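Local coordinates for transcription termination factor FttA (Methanosarcina mazei, PDB 2XR1), which probably terminates archaeal transcription genome-wide by cleaving nascent RNA at the exit channel of RNA polymerase, as a homodimeric two-zinc nuclease with endonuclease and 5'-3' exonuclease activity, at residues L256-K259 with Y260-G264; A302-L305 with K306-P310; E359-R362 with L363-P366; D585-Q588 with L589-V593. One frame throughout, in Å; residues are numbered along the deposited sequence.

Overall arrangement
From the N terminus, every contact here is local, its two segments being consecutive in the chain, so the four follow in series and none nests in or crosses another. Contact 1 ends helix 254-259 ahead of strand 266-268. Contact 2 turns helix 299-306 into strand 308-310, the neighbour of 266-268 at the edge of one metallo-beta-lactamase sheet; the two contacts touch, as where Gly264 O lies 3.2 Å from His307 CD2. Contact 3 folds back the loop between strands 348-352 and 376-380, its centre about 29 Å from that of contact 2. Contact 4 opens helix 586-594 and meets contact 3 through Gln588 NE2 and Glu359 OE1.

Contact 1 (L256-K259 with Y260-G264); sequences LLFK and YGYEG
With CG of Leu256 placed opposite its own backbone N (chi1 -170°) and CG of Tyr260 turned back beside its N (chi1 -69°), the leucine's branched end comes to lie over one face of the tyrosine ring. The setting is a Schellman motif, which ends helix 254-259 of the metallo-beta-lactamase domain. Its 6-to-1 bond runs from Tyr262 N to Leu257 O at 3.1 Å, and inside it Gly261 N reaches Phe258 O at 2.9 Å. Gly261, with positive phi, is the C-prime residue. Tyr260 N still makes the last helical bond, to Leu256 O.

On the Tyr260 side, Leu256 CD1 forms a CH-pi contact 4.1 Å from the ring centroid of Tyr260, while Leu256 CG touches Tyr260 CE2 at 3.5 Å. The phenol is held at its far end by Tyr228, through a hydrogen bond between the two hydroxyls. Past the glycine, Tyr262 packs its CB against CB of Leu257 and turns a ring edge toward the face of Phe258, a T-shaped pair with planes at 60°. Helix 299-306 packs against Phe258, and Val241 of strand 240-242 touches both Leu257 and Tyr262. The hydroxyl of Tyr262 bonds to Pro265 O, fixing the ring's outer end. At the point of closest ring contact, Tyr262 CD2 stands 3.5 Å from Phe258 CZ, offset toward the rim of the phenylalanine.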
loop_
_atom_site.group_PDB
_atom_site.type_symbol
_atom_site.label_atom_id
_atom_site.label_comp_id
_atom_site.label_asym_id
_atom_site.label_seq_id
_atom_site.Cartn_x
_atom_site.Cartn_y
_atom_site.Cartn_z
ATOM N N LEU B 256 -19.212 4.033 8.654
ATOM C CA LEU B 256 -18.689 2.686 8.892
ATOM C C LEU B 256 -17.292 2.781 9.509
ATOM O O LEU B 256 -16.904 1.958 10.327
ATOM C CB LEU B 256 -18.614 1.917 7.569
ATOM C CG LEU B 256 -18.318 0.419 7.580
ATOM C CD1 LEU B 256 -19.285 -0.334 8.440
ATOM C CD2 LEU B 256 -18.375 -0.088 6.202
ATOM N N LEU B 257 -16.529 3.807 9.099
ATOM C CA LEU B 257 -15.224 4.083 9.721
ATOM C C LEU B 257 -15.376 4.228 11.222
ATOM O O LEU B 257 -14.603 3.653 11.987
ATOM C CB LEU B 257 -14.576 5.345 9.159
ATOM C CG LEU B 257 -14.232 5.261 7.668
ATOM C CD1 LEU B 257 -13.688 6.558 7.094
ATOM C CD2 LEU B 257 -13.248 4.132 7.416
ATOM N N PHE B 258 -16.386 4.966 11.650
ATOM C CA PHE B 258 -16.615 5.129 13.086
ATOM C C PHE B 258 -17.064 3.813 13.758
ATOM O O PHE B 258 -16.642 3.481 14.870
ATOM C CB PHE B 258 -17.584 6.282 13.325
ATOM C CG PHE B 258 -16.964 7.616 13.095
ATOM C CD1 PHE B 258 -16.200 8.209 14.067
ATOM C CD2 PHE B 258 -17.110 8.249 11.913
ATOM C CE1 PHE B 258 -15.633 9.405 13.861
ATOM C CE2 PHE B 258 -16.516 9.469 11.697
ATOM C CZ PHE B 258 -15.778 10.034 12.662
ATOM N N LYS B 259 -17.899 3.056 13.066
ATOM C CA LYS B 259 -18.335 1.787 13.592
ATOM C C LYS B 259 -17.132 0.905 13.903
ATOM O O LYS B 259 -17.138 0.148 14.863
ATOM C CB LYS B 259 -19.237 1.079 12.595
ATOM C CG LYS B 259 -19.811 -0.230 13.111
ATOM C CD LYS B 259 -20.811 -0.829 12.102
ATOM C CE LYS B 259 -21.280 -2.232 12.483
ATOM N NZ LYS B 259 -22.680 -2.413 11.980
ATOM N N TYR B 260 -16.113 1.013 13.074
ATOM C CA TYR B 260 -14.908 0.222 13.193
ATOM C C TYR B 260 -13.808 0.885 14.016
ATOM O O TYR B 260 -12.655 0.449 13.944
ATOM C CB TYR B 260 -14.348 -0.060 11.783
ATOM C CG TYR B 260 -15.167 -0.997 10.923
ATOM C CD1 TYR B 260 -16.004 -1.976 11.483
ATOM C CD2 TYR B 260 -15.078 -0.930 9.546
ATOM C CE1 TYR B 260 -16.742 -2.824 10.682
ATOM C CE2 TYR B 260 -15.803 -1.765 8.738
ATOM C CZ TYR B 260 -16.637 -2.698 9.296
ATOM O OH TYR B 260 -17.343 -3.531 8.461
ATOM N N GLY B 261 -14.129 1.948 14.753
ATOM C CA GLY B 261 -13.203 2.513 15.755
ATOM C C GLY B 261 -12.373 3.744 15.388
ATOM O O GLY B 261 -11.429 4.075 16.090
ATOM N N TYR B 262 -12.699 4.404 14.278
ATOM C CA TYR B 262 -12.136 5.705 13.963
ATOM C C TYR B 262 -12.691 6.717 14.938
ATOM O O TYR B 262 -13.877 6.658 15.307
ATOM C CB TYR B 262 -12.506 6.115 12.540
ATOM C CG TYR B 262 -11.937 7.452 12.113
ATOM C CD1 TYR B 262 -10.577 7.675 12.082
ATOM C CD2 TYR B 262 -12.777 8.500 11.751
ATOM C CE1 TYR B 262 -10.069 8.911 11.696
ATOM C CE2 TYR B 262 -12.282 9.731 11.354
ATOM C CZ TYR B 262 -10.935 9.934 11.329
ATOM O OH TYR B 262 -10.459 11.150 10.932
ATOM N N GLU B 263 -11.833 7.645 15.351
ATOM C CA GLU B 263 -12.213 8.670 16.326
ATOM C C GLU B 263 -11.601 10.070 16.073
ATOM O O GLU B 263 -11.534 10.909 16.974
ATOM C CB GLU B 263 -11.914 8.137 17.748
ATOM C CG GLU B 263 -13.195 7.644 18.445
ATOM C CD GLU B 263 -12.965 6.795 19.671
ATOM O OE1 GLU B 263 -11.798 6.624 20.094
ATOM O OE2 GLU B 263 -13.964 6.292 20.236
ATOM N N GLY B 264 -11.166 10.311 14.837
ATOM C CA GLY B 264 -10.666 11.605 14.433
ATOM C C GLY B 264 -11.753 12.434 13.721
ATOM O O GLY B 264 -12.943 12.100 13.757
#

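Contact 2 (A302-L305 with K306-P310); sequences AKTL and KHTIP
The carbonyl oxygen of Thr304 takes two hydrogen bonds as its helix ends: one from Thr308 OG1 at 2.6 Å, the other, weak, from His307 N. The hydroxyl comes from above the carbonyl plane, and CG2 of Thr304 passes 4.1 Å from the same Thr308 OG1. One residue earlier, Lys303 O is met by His307 ND1 at 2.7 Å, with an N-H...O angle of 152°, and also weakly by His307 N. The ring nitrogen uses its proton here, with the oxygen near the ring edge and tilted 18° from the ring plane. The imidazole folds back beside its own backbone N (chi1 -69°), which brings ND1 to the preceding turn. Lys303 passes obliquely by the imidazole, its bent last torsion leaving NZ 3.4 Å from His307 CE1.

These side-chain bonds supplement the weakening helical pattern where helix 299-306 gives way to edge strand 308-310 of a metallo-beta-lactamase sheet. Lys306 N keeps the regular bond to Ala302 O at 3.0 Å, whereas Thr308 N turns to Leu305 O, three residues back. His307 and Ile309 then make backbone hydrogen bonds with Val266, setting the new strand beside 266-268. Around the turn, the ring of Phe258 meets the imidazole, and Lys306 NZ forms a salt bridge with Glu161. Arg162 of helix 159-173 donates NH1 to Lys306 O and NH2 to Thr308 O.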
loop_
_atom_site.group_PDB
_atom_site.type_symbol
_atom_site.label_atom_id
_atom_site.label_comp_id
_atom_site.label_asym_id
_atom_site.label_seq_id
_atom_site.Cartn_x
_atom_site.Cartn_y
_atom_site.Cartn_z
ATOM N N ALA B 302 -24.783 10.065 14.090
ATOM C CA ALA B 302 -24.563 11.004 15.191
ATOM C C ALA B 302 -23.078 11.157 15.547
ATOM O O ALA B 302 -22.550 12.282 15.712
ATOM C CB ALA B 302 -25.359 10.593 16.411
ATOM N N LYS B 303 -22.400 10.023 15.644
ATOM C CA LYS B 303 -20.996 10.026 15.979
ATOM C C LYS B 303 -20.167 10.724 14.905
ATOM O O LYS B 303 -19.211 11.425 15.229
ATOM C CB LYS B 303 -20.500 8.599 16.172
ATOM C CG LYS B 303 -19.148 8.522 16.879
ATOM C CD LYS B 303 -18.859 7.119 17.396
ATOM C CE LYS B 303 -17.766 7.107 18.469
ATOM N NZ LYS B 303 -16.579 7.954 18.110
ATOM N N THR B 304 -20.521 10.534 13.632
ATOM C CA THR B 304 -19.811 11.188 12.561
ATOM C C THR B 304 -20.015 12.700 12.616
ATOM O O THR B 304 -19.081 13.465 12.288
ATOM C CB THR B 304 -20.320 10.731 11.188
ATOM O OG1 THR B 304 -20.098 9.331 11.054
ATOM C CG2 THR B 304 -19.640 11.462 10.058
ATOM N N LEU B 305 -21.232 13.133 12.963
ATOM C CA LEU B 305 -21.525 14.557 12.998
ATOM C C LEU B 305 -20.776 15.228 14.157
ATOM O O LEU B 305 -20.310 16.342 14.023
ATOM C CB LEU B 305 -23.034 14.784 13.106
ATOM C CG LEU B 305 -23.594 16.195 13.234
ATOM C CD1 LEU B 305 -23.226 17.042 12.038
ATOM C CD2 LEU B 305 -25.120 16.115 13.405
ATOM N N LYS B 306 -20.663 14.547 15.297
ATOM C CA LYS B 306 -19.912 15.069 16.450
ATOM C C LYS B 306 -18.453 15.235 16.104
ATOM O O LYS B 306 -17.733 15.990 16.750
ATOM C CB LYS B 306 -19.990 14.115 17.642
ATOM C CG LYS B 306 -21.235 14.246 18.412
ATOM C CD LYS B 306 -21.211 13.440 19.714
ATOM C CE LYS B 306 -21.653 11.985 19.510
ATOM N NZ LYS B 306 -22.295 11.437 20.701
ATOM N N HIS B 307 -17.998 14.508 15.092
ATOM C CA HIS B 307 -16.617 14.623 14.656
ATOM C C HIS B 307 -16.475 15.422 13.397
ATOM O O HIS B 307 -15.380 15.493 12.856
ATOM C CB HIS B 307 -16.024 13.216 14.449
ATOM C CG HIS B 307 -15.832 12.456 15.717
ATOM N ND1 HIS B 307 -16.883 11.925 16.427
ATOM C CD2 HIS B 307 -14.711 12.152 16.414
ATOM C CE1 HIS B 307 -16.421 11.333 17.521
ATOM N NE2 HIS B 307 -15.102 11.443 17.530
ATOM N N THR B 308 -17.537 16.022 12.890
ATOM C CA THR B 308 -17.381 16.781 11.673
ATOM C C THR B 308 -16.961 18.229 11.971
ATOM O O THR B 308 -17.563 18.908 12.813
ATOM C CB THR B 308 -18.656 16.792 10.823
ATOM O OG1 THR B 308 -19.072 15.450 10.564
ATOM C CG2 THR B 308 -18.414 17.490 9.476
ATOM N N ILE B 309 -15.948 18.697 11.232
ATOM C CA ILE B 309 -15.466 20.072 11.335
ATOM C C ILE B 309 -15.573 20.803 9.996
ATOM O O ILE B 309 -14.799 20.585 9.087
ATOM C CB ILE B 309 -14.021 20.101 11.844
ATOM C CG1 ILE B 309 -13.889 19.292 13.146
ATOM C CG2 ILE B 309 -13.589 21.519 12.050
ATOM C CD1 ILE B 309 -12.456 19.008 13.541
ATOM N N PRO B 310 -16.565 21.655 9.847
ATOM C CA PRO B 310 -16.706 22.306 8.545
ATOM C C PRO B 310 -15.666 23.344 8.308
ATOM O O PRO B 310 -15.311 24.017 9.235
ATOM C CB PRO B 310 -18.051 23.008 8.648
ATOM C CG PRO B 310 -18.315 23.165 10.169
ATOM C CD PRO B 310 -17.705 21.937 10.765
#

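Contact 3 (E359-R362 with L363-P366); sequences EKTR and LFDP
Thr361 OG1 approaches the Phe364 ring obliquely, 4.0 Å from Phe364 CD2, while one face of that ring carries CB of Leu363, 3.5 Å above the plane and over the centre. The ring belongs to a beta turn, Thr361 to Phe364, in the loop between strands 348-352 and 376-380 of the metallo-beta-lactamase fold, with segments 359-362 and 363-366 running back along each other. Thr361 closes the turn twice. Its N-H reaches Phe364 O at 3.1 Å and 167°, and its hydroxyl oxygen accepts from Phe364 N at 3.2 Å. The second bond depends on OG1 sitting between the backbone N and the carbonyl carbon (chi1 59°), which directs it across the turn. Further back, Pro366 lies across Lys360, with CD of the proline 4.2 Å from the lysine CB.

Outside the turn, Arg362 NH1 forms salt bridges with Glu397 and Glu433, and Lys360 NZ one with Asp468, tying the loop toward the beta-CASP region. The Phe364 side chain lies about 6 Å from that of the zinc ligand His332. Beside the proline, Lys360 CG also rests 3.7 Å from Phe364 O.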
loop_
_atom_site.group_PDB
_atom_site.type_symbol
_atom_site.label_atom_id
_atom_site.label_comp_id
_atom_site.label_asym_id
_atom_site.label_seq_id
_atom_site.Cartn_x
_atom_site.Cartn_y
_atom_site.Cartn_z
ATOM N N GLU B 359 -17.228 24.702 -15.677
ATOM C CA GLU B 359 -18.139 25.478 -16.508
ATOM C C GLU B 359 -19.096 26.175 -15.596
ATOM O O GLU B 359 -19.446 25.635 -14.605
ATOM C CB GLU B 359 -18.915 24.604 -17.468
ATOM C CG GLU B 359 -19.831 25.427 -18.398
ATOM C CD GLU B 359 -20.905 24.578 -19.105
ATOM O OE1 GLU B 359 -20.854 23.315 -19.003
ATOM O OE2 GLU B 359 -21.797 25.173 -19.783
ATOM N N LYS B 360 -19.495 27.394 -15.906
ATOM C CA LYS B 360 -20.479 28.110 -15.080
ATOM C C LYS B 360 -21.850 27.520 -15.370
ATOM O O LYS B 360 -22.221 27.402 -16.510
ATOM C CB LYS B 360 -20.513 29.611 -15.408
ATOM C CG LYS B 360 -21.040 30.493 -14.225
ATOM C CD LYS B 360 -22.218 31.410 -14.657
ATOM C CE LYS B 360 -22.266 32.711 -13.856
ATOM N NZ LYS B 360 -22.954 33.775 -14.629
ATOM N N THR B 361 -22.600 27.181 -14.328
ATOM C CA THR B 361 -23.898 26.536 -14.469
ATOM C C THR B 361 -24.952 27.436 -13.850
ATOM O O THR B 361 -24.614 28.509 -13.356
ATOM C CB THR B 361 -23.887 25.130 -13.813
ATOM O OG1 THR B 361 -23.568 25.233 -12.415
ATOM C CG2 THR B 361 -22.856 24.217 -14.535
ATOM N N ARG B 362 -26.222 27.045 -13.901
ATOM C CA ARG B 362 -27.244 27.867 -13.307
ATOM C C ARG B 362 -27.016 28.072 -11.810
ATOM O O ARG B 362 -27.376 29.108 -11.286
ATOM C CB ARG B 362 -28.660 27.292 -13.550
ATOM C CG ARG B 362 -29.075 27.150 -15.009
ATOM C CD ARG B 362 -28.954 28.443 -15.763
ATOM N NE ARG B 362 -29.977 29.330 -15.281
ATOM C CZ ARG B 362 -31.203 29.379 -15.782
ATOM N NH1 ARG B 362 -31.535 28.609 -16.825
ATOM N NH2 ARG B 362 -32.097 30.215 -15.260
ATOM N N LEU B 363 -26.450 27.090 -11.120
ATOM C CA LEU B 363 -26.319 27.143 -9.661
ATOM C C LEU B 363 -24.935 27.583 -9.181
ATOM O O LEU B 363 -24.815 28.299 -8.177
ATOM C CB LEU B 363 -26.624 25.778 -9.030
ATOM C CG LEU B 363 -28.061 25.256 -8.943
ATOM C CD1 LEU B 363 -27.992 23.837 -8.457
ATOM C CD2 LEU B 363 -28.879 26.053 -7.985
ATOM N N PHE B 364 -23.895 27.150 -9.873
ATOM C CA PHE B 364 -22.533 27.268 -9.349
ATOM C C PHE B 364 -21.536 27.940 -10.295
ATOM O O PHE B 364 -21.831 28.163 -11.472
ATOM C CB PHE B 364 -22.021 25.891 -9.023
ATOM C CG PHE B 364 -22.962 25.085 -8.181
ATOM C CD1 PHE B 364 -23.281 25.498 -6.876
ATOM C CD2 PHE B 364 -23.510 23.884 -8.675
ATOM C CE1 PHE B 364 -24.129 24.732 -6.095
ATOM C CE2 PHE B 364 -24.378 23.128 -7.894
ATOM C CZ PHE B 364 -24.681 23.545 -6.605
ATOM N N ASP B 365 -20.382 28.303 -9.752
ATOM C CA ASP B 365 -19.297 28.871 -10.550
ATOM C C ASP B 365 -18.419 27.709 -10.998
ATOM O O ASP B 365 -18.534 26.615 -10.474
ATOM C CB ASP B 365 -18.471 29.856 -9.735
ATOM C CG ASP B 365 -19.270 31.067 -9.267
ATOM O OD1 ASP B 365 -19.767 31.871 -10.126
ATOM O OD2 ASP B 365 -19.376 31.222 -8.002
ATOM N N PRO B 366 -17.539 27.949 -11.973
ATOM C CA PRO B 366 -16.705 26.860 -12.470
ATOM C C PRO B 366 -15.771 26.338 -11.432
ATOM O O PRO B 366 -15.384 27.078 -10.549
ATOM C CB PRO B 366 -15.865 27.515 -13.591
ATOM C CG PRO B 366 -16.469 28.886 -13.876
ATOM C CD PRO B 366 -17.343 29.238 -12.703
#

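Contact 4 (D585-Q588 with L589-V593); sequences DRRQ and LMEYV
Arg587 and Glu591, one helical turn apart, form a salt bridge in which Arg587 NE donates to Glu591 OE2 at 2.8 Å and 160°. The oxygen lies at the guanidinium edge, close to its plane, yet is itself met from above the carboxylate plane, the two flat groups standing 82° apart. A bend at chi3 of Arg587 (87°) turns NE toward this carboxylate, one turn on. On the buried side, Leu589 packs on Leu616 of helix 610-624, and Leu589 N bonds to Asp585 O at 2.9 Å. Beside it, Met590 CG lies obliquely to the guanidinium of Arg586, with NE of the arginine 4.3 Å away.

Behind these contacts, the first turn is fixed by reciprocal bonds: Gln588 N gives to Asp585 OD1 at 2.8 Å, and Asp585 N to Gln588 OE1 at 3.0 Å. A second shell steadies both side chains. Asp585 OD2 accepts from Gln390 N, while the Gln588 amide is held by Glu359 at NE2 and Lys357 at OE1. Arg586 is secured to helix 610-624 by a salt bridge with Asp615 and a hydrogen bond to Ser619. Leu589 lies about 9 Å, side chain to side chain, from the zinc ligands His607 and Asp355. Asp585 as N-cap and Gln588 three residues on make a capping box, here opening helix 586-594 of the C-terminal metallo-beta-lactamase region.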
loop_
_atom_site.group_PDB
_atom_site.type_symbol
_atom_site.label_atom_id
_atom_site.label_comp_id
_atom_site.label_asym_id
_atom_site.label_seq_id
_atom_site.Cartn_x
_atom_site.Cartn_y
_atom_site.Cartn_z
ATOM N N ASP B 585 -17.772 17.577 -18.976
ATOM C CA ASP B 585 -17.738 16.636 -20.091
ATOM C C ASP B 585 -16.276 16.419 -20.529
ATOM O O ASP B 585 -15.352 16.893 -19.861
ATOM C CB ASP B 585 -18.638 17.109 -21.238
ATOM C CG ASP B 585 -18.030 18.251 -22.086
ATOM O OD1 ASP B 585 -16.951 18.791 -21.719
ATOM O OD2 ASP B 585 -18.645 18.616 -23.140
ATOM N N ARG B 586 -16.069 15.691 -21.620
ATOM C CA ARG B 586 -14.712 15.363 -22.050
ATOM C C ARG B 586 -13.906 16.626 -22.324
ATOM O O ARG B 586 -12.826 16.768 -21.825
ATOM C CB ARG B 586 -14.742 14.442 -23.268
ATOM C CG ARG B 586 -13.477 14.407 -24.066
ATOM C CD ARG B 586 -12.388 13.533 -23.442
ATOM N NE ARG B 586 -11.316 13.416 -24.410
ATOM C CZ ARG B 586 -10.409 12.452 -24.477
ATOM N NH1 ARG B 586 -10.385 11.444 -23.621
ATOM N NH2 ARG B 586 -9.517 12.504 -25.451
ATOM N N ARG B 587 -14.465 17.553 -23.088
ATOM C CA ARG B 587 -13.813 18.828 -23.364
ATOM C C ARG B 587 -13.413 19.542 -22.051
ATOM O O ARG B 587 -12.305 20.006 -21.870
ATOM C CB ARG B 587 -14.716 19.738 -24.178
ATOM C CG ARG B 587 -13.948 20.824 -24.939
ATOM C CD ARG B 587 -14.867 21.904 -25.525
ATOM N NE ARG B 587 -15.129 22.964 -24.538
ATOM C CZ ARG B 587 -16.276 23.125 -23.852
ATOM N NH1 ARG B 587 -17.333 22.308 -24.048
ATOM N NH2 ARG B 587 -16.383 24.119 -22.973
ATOM N N GLN B 588 -14.332 19.579 -21.112
ATOM C CA GLN B 588 -14.124 20.338 -19.888
ATOM C C GLN B 588 -13.074 19.707 -19.000
ATOM O O GLN B 588 -12.343 20.427 -18.315
ATOM C CB GLN B 588 -15.458 20.516 -19.167
ATOM C CG GLN B 588 -16.283 21.587 -19.860
ATOM C CD GLN B 588 -17.779 21.450 -19.644
ATOM O OE1 GLN B 588 -18.248 20.520 -18.953
ATOM N NE2 GLN B 588 -18.550 22.370 -20.243
ATOM N N LEU B 589 -13.016 18.376 -18.980
ATOM C CA LEU B 589 -11.971 17.681 -18.246
ATOM C C LEU B 589 -10.613 18.107 -18.801
ATOM O O LEU B 589 -9.692 18.455 -18.057
ATOM C CB LEU B 589 -12.154 16.173 -18.346
ATOM C CG LEU B 589 -13.387 15.676 -17.554
ATOM C CD1 LEU B 589 -13.815 14.239 -17.901
ATOM C CD2 LEU B 589 -13.095 15.802 -16.081
ATOM N N MET B 590 -10.496 18.102 -20.118
ATOM C CA MET B 590 -9.241 18.448 -20.753
ATOM C C MET B 590 -8.887 19.907 -20.538
ATOM O O MET B 590 -7.735 20.227 -20.328
ATOM C CB MET B 590 -9.286 18.146 -22.257
ATOM C CG MET B 590 -9.217 16.643 -22.550
ATOM S SD MET B 590 -7.507 15.949 -22.466
ATOM C CE MET B 590 -6.999 16.115 -24.192
ATOM N N GLU B 591 -9.877 20.787 -20.570
ATOM C CA GLU B 591 -9.637 22.208 -20.408
ATOM C C GLU B 591 -9.173 22.486 -18.962
ATOM O O GLU B 591 -8.246 23.268 -18.753
ATOM C CB GLU B 591 -10.883 23.027 -20.807
ATOM C CG GLU B 591 -11.196 23.064 -22.328
ATOM C CD GLU B 591 -12.598 23.728 -22.709
ATOM O OE1 GLU B 591 -13.561 23.687 -21.860
ATOM O OE2 GLU B 591 -12.727 24.305 -23.871
ATOM N N TYR B 592 -9.761 21.782 -17.997
ATOM C CA TYR B 592 -9.426 21.945 -16.581
ATOM C C TYR B 592 -7.947 21.744 -16.292
ATOM O O TYR B 592 -7.341 22.543 -15.573
ATOM C CB TYR B 592 -10.182 20.956 -15.717
ATOM C CG TYR B 592 -9.985 21.171 -14.229
ATOM C CD1 TYR B 592 -10.662 22.175 -13.568
ATOM C CD2 TYR B 592 -9.170 20.344 -13.490
ATOM C CE1 TYR B 592 -10.535 22.379 -12.227
ATOM C CE2 TYR B 592 -8.999 20.552 -12.135
ATOM C CZ TYR B 592 -9.702 21.593 -11.513
ATOM O OH TYR B 592 -9.548 21.844 -10.163
ATOM N N VAL B 593 -7.398 20.656 -16.824
ATOM C CA VAL B 593 -5.982 20.346 -16.663
ATOM C C VAL B 593 -5.160 21.260 -17.519
ATOM O O VAL B 593 -4.215 21.850 -17.046
ATOM C CB VAL B 593 -5.653 18.889 -17.015
ATOM C CG1 VAL B 593 -4.223 18.557 -16.621
ATOM C CG2 VAL B 593 -6.552 17.973 -16.286
#